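PDB 4PDY: aminoglycoside phosphotransferase from Alicyclobacillus acidocaldarius subsp. acidocaldarius, which probably transfers a phosphoryl group to an aminoglycoside or similar small substrate, though its own substrate is not established. Local coordinates for residues A[86-91]-A[104-109]. Numbering follows the deposited sequence.
Sequences ARFVTT and TYYVTE
Residues 86-89 cross the end of strand 104-109 with their directions 114° apart, well short of straight antiparallel. Two direct backbone bonds flank the non-hydrogen-bonded pair Phe88-Thr108: Glu109 N to Arg87 O (2.8 Å) and Val89 N to Val107 O (2.8 Å). Where the strands begin to part, a water takes over, donating to Val89 O and accepting from Val107 N. Arg87 O is also met by the CA-H of Thr108.

On the side of Phe88 and Thr108, the phenyl ring lies alongside the threonine, with CD1 of Phe88 3.8 Å from CG2 of Thr108. Farther along the ring, CE1 of Phe88 approaches CD1 of Tyr106 at 3.8 Å; the tyrosine carbon lies at the phenyl edge, and the two ring planes are inclined by 62°. The Tyr106 hydroxyl continues to Glu245, while Phe88 also packs on Val71 and Leu74 of helix 64-79. This is the N-lobe of the protein-kinase-like fold, in which strand 103-109 also pairs with strand 54-60 and leads toward the segment that joins the lobes. At that end, CB of Ala86 sits 3.6 Å from OG1 of Thr108 and also touches Val111 and Ile242, both of which line the pocket holding the bound histidine.

On the opposite face of the sheet, CB of Val89 rests against CG1 of Val107. In one of its two modelled conformers, the Glu109 side chain, bent at chi2 (-72°), crosses that of Val89 at about a right angle, with OE2 of Glu109 3.5 Å from CG2 of Val89. The other oxygen of this conformer, OE1, forms a salt bridge with Arg53.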
loop_
_atom_site.group_PDB
_atom_site.type_symbol
_atom_site.label_atom_id
_atom_site.label_comp_id
_atom_site.label_asym_id
_atom_site.label_seq_id
_atom_site.Cartn_x
_atom_site.Cartn_y
_atom_site.Cartn_z
ATOM N N ALA A 86 -3.944 15.382 -2.720
ATOM C CA ALA A 86 -3.490 16.398 -3.663
ATOM C C ALA A 86 -4.621 16.730 -4.623
ATOM O O ALA A 86 -5.279 15.870 -5.180
ATOM C CB ALA A 86 -2.281 15.922 -4.435
ATOM N N ARG A 87 -4.853 18.008 -4.825
ATOM C CA ARG A 87 -5.973 18.489 -5.588
ATOM C C ARG A 87 -5.721 18.506 -7.082
ATOM O O ARG A 87 -4.716 19.072 -7.553
ATOM C CB ARG A 87 -6.382 19.875 -5.115
ATOM C CG ARG A 87 -6.607 19.985 -3.627
ATOM C CD ARG A 87 -7.585 18.932 -3.095
ATOM N NE ARG A 87 -7.405 18.760 -1.634
ATOM C CZ ARG A 87 -7.998 19.489 -0.702
ATOM N NH1 ARG A 87 -7.679 19.298 0.564
ATOM N NH2 ARG A 87 -8.866 20.450 -1.015
ATOM N N PHE A 88 -6.654 17.962 -7.849
ATOM C CA PHE A 88 -6.531 17.854 -9.276
ATOM C C PHE A 88 -6.748 19.207 -9.943
ATOM O O PHE A 88 -7.595 19.988 -9.541
ATOM C CB PHE A 88 -7.558 16.836 -9.800
ATOM C CG PHE A 88 -7.363 15.424 -9.248
ATOM C CD1 PHE A 88 -6.393 14.608 -9.755
ATOM C CD2 PHE A 88 -8.161 14.941 -8.218
ATOM C CE1 PHE A 88 -6.201 13.321 -9.276
ATOM C CE2 PHE A 88 -7.972 13.673 -7.715
ATOM C CZ PHE A 88 -6.992 12.859 -8.238
ATOM N N VAL A 89 -5.955 19.457 -10.976
ATOM C CA VAL A 89 -6.055 20.654 -11.809
ATOM C C VAL A 89 -6.668 20.228 -13.129
ATOM O O VAL A 89 -6.267 19.223 -13.710
ATOM C CB VAL A 89 -4.674 21.306 -12.022
ATOM C CG1 VAL A 89 -4.820 22.505 -12.940
ATOM C CG2 VAL A 89 -4.112 21.676 -10.658
ATOM N N THR A 90 -7.627 20.994 -13.618
ATOM C CA THR A 90 -8.284 20.673 -14.871
ATOM C C THR A 90 -7.671 21.433 -16.035
ATOM O O THR A 90 -7.009 22.442 -15.836
ATOM C CB THR A 90 -9.782 20.962 -14.833
ATOM O OG1 THR A 90 -10.013 22.333 -14.558
ATOM C CG2 THR A 90 -10.479 20.092 -13.764
ATOM N N THR A 91 -7.886 20.941 -17.242
ATOM C CA THR A 91 -7.386 21.570 -18.439
ATOM C C THR A 91 -8.197 22.838 -18.752
ATOM O O THR A 91 -9.189 23.160 -18.089
ATOM C CB THR A 91 -7.492 20.613 -19.638
ATOM O OG1 THR A 91 -8.875 20.442 -19.977
ATOM C CG2 THR A 91 -6.815 19.262 -19.359
ATOM N N THR A 104 -2.686 8.446 -20.160
ATOM C CA THR A 104 -3.597 9.352 -19.496
ATOM C C THR A 104 -2.751 10.200 -18.551
ATOM O O THR A 104 -2.117 9.686 -17.653
ATOM C CB THR A 104 -4.667 8.571 -18.687
ATOM O OG1 THR A 104 -5.405 7.729 -19.584
ATOM C CG2 THR A 104 -5.612 9.501 -17.931
ATOM N N TYR A 105 -2.727 11.504 -18.786
ATOM C CA TYR A 105 -1.997 12.442 -17.946
ATOM C C TYR A 105 -2.954 13.167 -17.028
ATOM O O TYR A 105 -4.007 13.621 -17.465
ATOM C CB TYR A 105 -1.282 13.462 -18.834
ATOM C CG TYR A 105 -0.224 12.864 -19.731
ATOM C CD1 TYR A 105 1.073 12.659 -19.263
ATOM C CD2 TYR A 105 -0.522 12.474 -21.025
ATOM C CE1 TYR A 105 2.047 12.122 -20.074
ATOM C CE2 TYR A 105 0.443 11.904 -21.837
ATOM C CZ TYR A 105 1.715 11.705 -21.356
ATOM O OH TYR A 105 2.701 11.196 -22.169
ATOM N N TYR A 106 -2.554 13.322 -15.773
ATOM C CA TYR A 106 -3.306 14.182 -14.865
ATOM C C TYR A 106 -2.365 14.927 -13.956
ATOM O O TYR A 106 -1.254 14.479 -13.718
ATOM C CB TYR A 106 -4.384 13.381 -14.085
ATOM C CG TYR A 106 -3.855 12.323 -13.159
ATOM C CD1 TYR A 106 -3.516 12.624 -11.857
ATOM C CD2 TYR A 106 -3.759 10.995 -13.566
ATOM C CE1 TYR A 106 -3.006 11.682 -10.992
ATOM C CE2 TYR A 106 -3.256 10.036 -12.697
ATOM C CZ TYR A 106 -2.898 10.374 -11.401
ATOM O OH TYR A 106 -2.406 9.438 -10.512
ATOM N N VAL A 107 -2.840 16.076 -13.485
ATOM C CA VAL A 107 -2.012 17.052 -12.799
ATOM C C VAL A 107 -2.674 17.383 -11.469
ATOM O O VAL A 107 -3.894 17.558 -11.393
ATOM C CB VAL A 107 -1.886 18.328 -13.669
ATOM C CG1 VAL A 107 -1.100 19.397 -12.948
ATOM C CG2 VAL A 107 -1.243 18.032 -15.024
ATOM N N THR A 108 -1.842 17.517 -10.435
ATOM C CA THR A 108 -2.300 18.002 -9.137
ATOM C C THR A 108 -1.448 19.173 -8.670
ATOM O O THR A 108 -0.316 19.422 -9.140
ATOM C CB THR A 108 -2.262 16.930 -8.032
ATOM O OG1 THR A 108 -0.922 16.541 -7.756
ATOM C CG2 THR A 108 -3.047 15.689 -8.416
ATOM N N GLU A 109 -2.026 19.941 -7.755
ATOM C CA GLU A 109 -1.258 20.954 -7.041
ATOM C C GLU A 109 -0.145 20.200 -6.333
ATOM O O GLU A 109 -0.318 19.032 -5.963
ATOM C CB GLU A 109 -2.131 21.700 -6.010
ATOM C CG GLU A 109 -3.368 22.416 -6.558
ATOM C CD GLU A 109 -3.100 23.683 -7.386
ATOM O OE1 GLU A 109 -2.008 24.284 -7.301
ATOM O OE2 GLU A 109 -4.018 24.105 -8.132
HETATM O O HOH W 1 -5.337 16.938 -14.746
#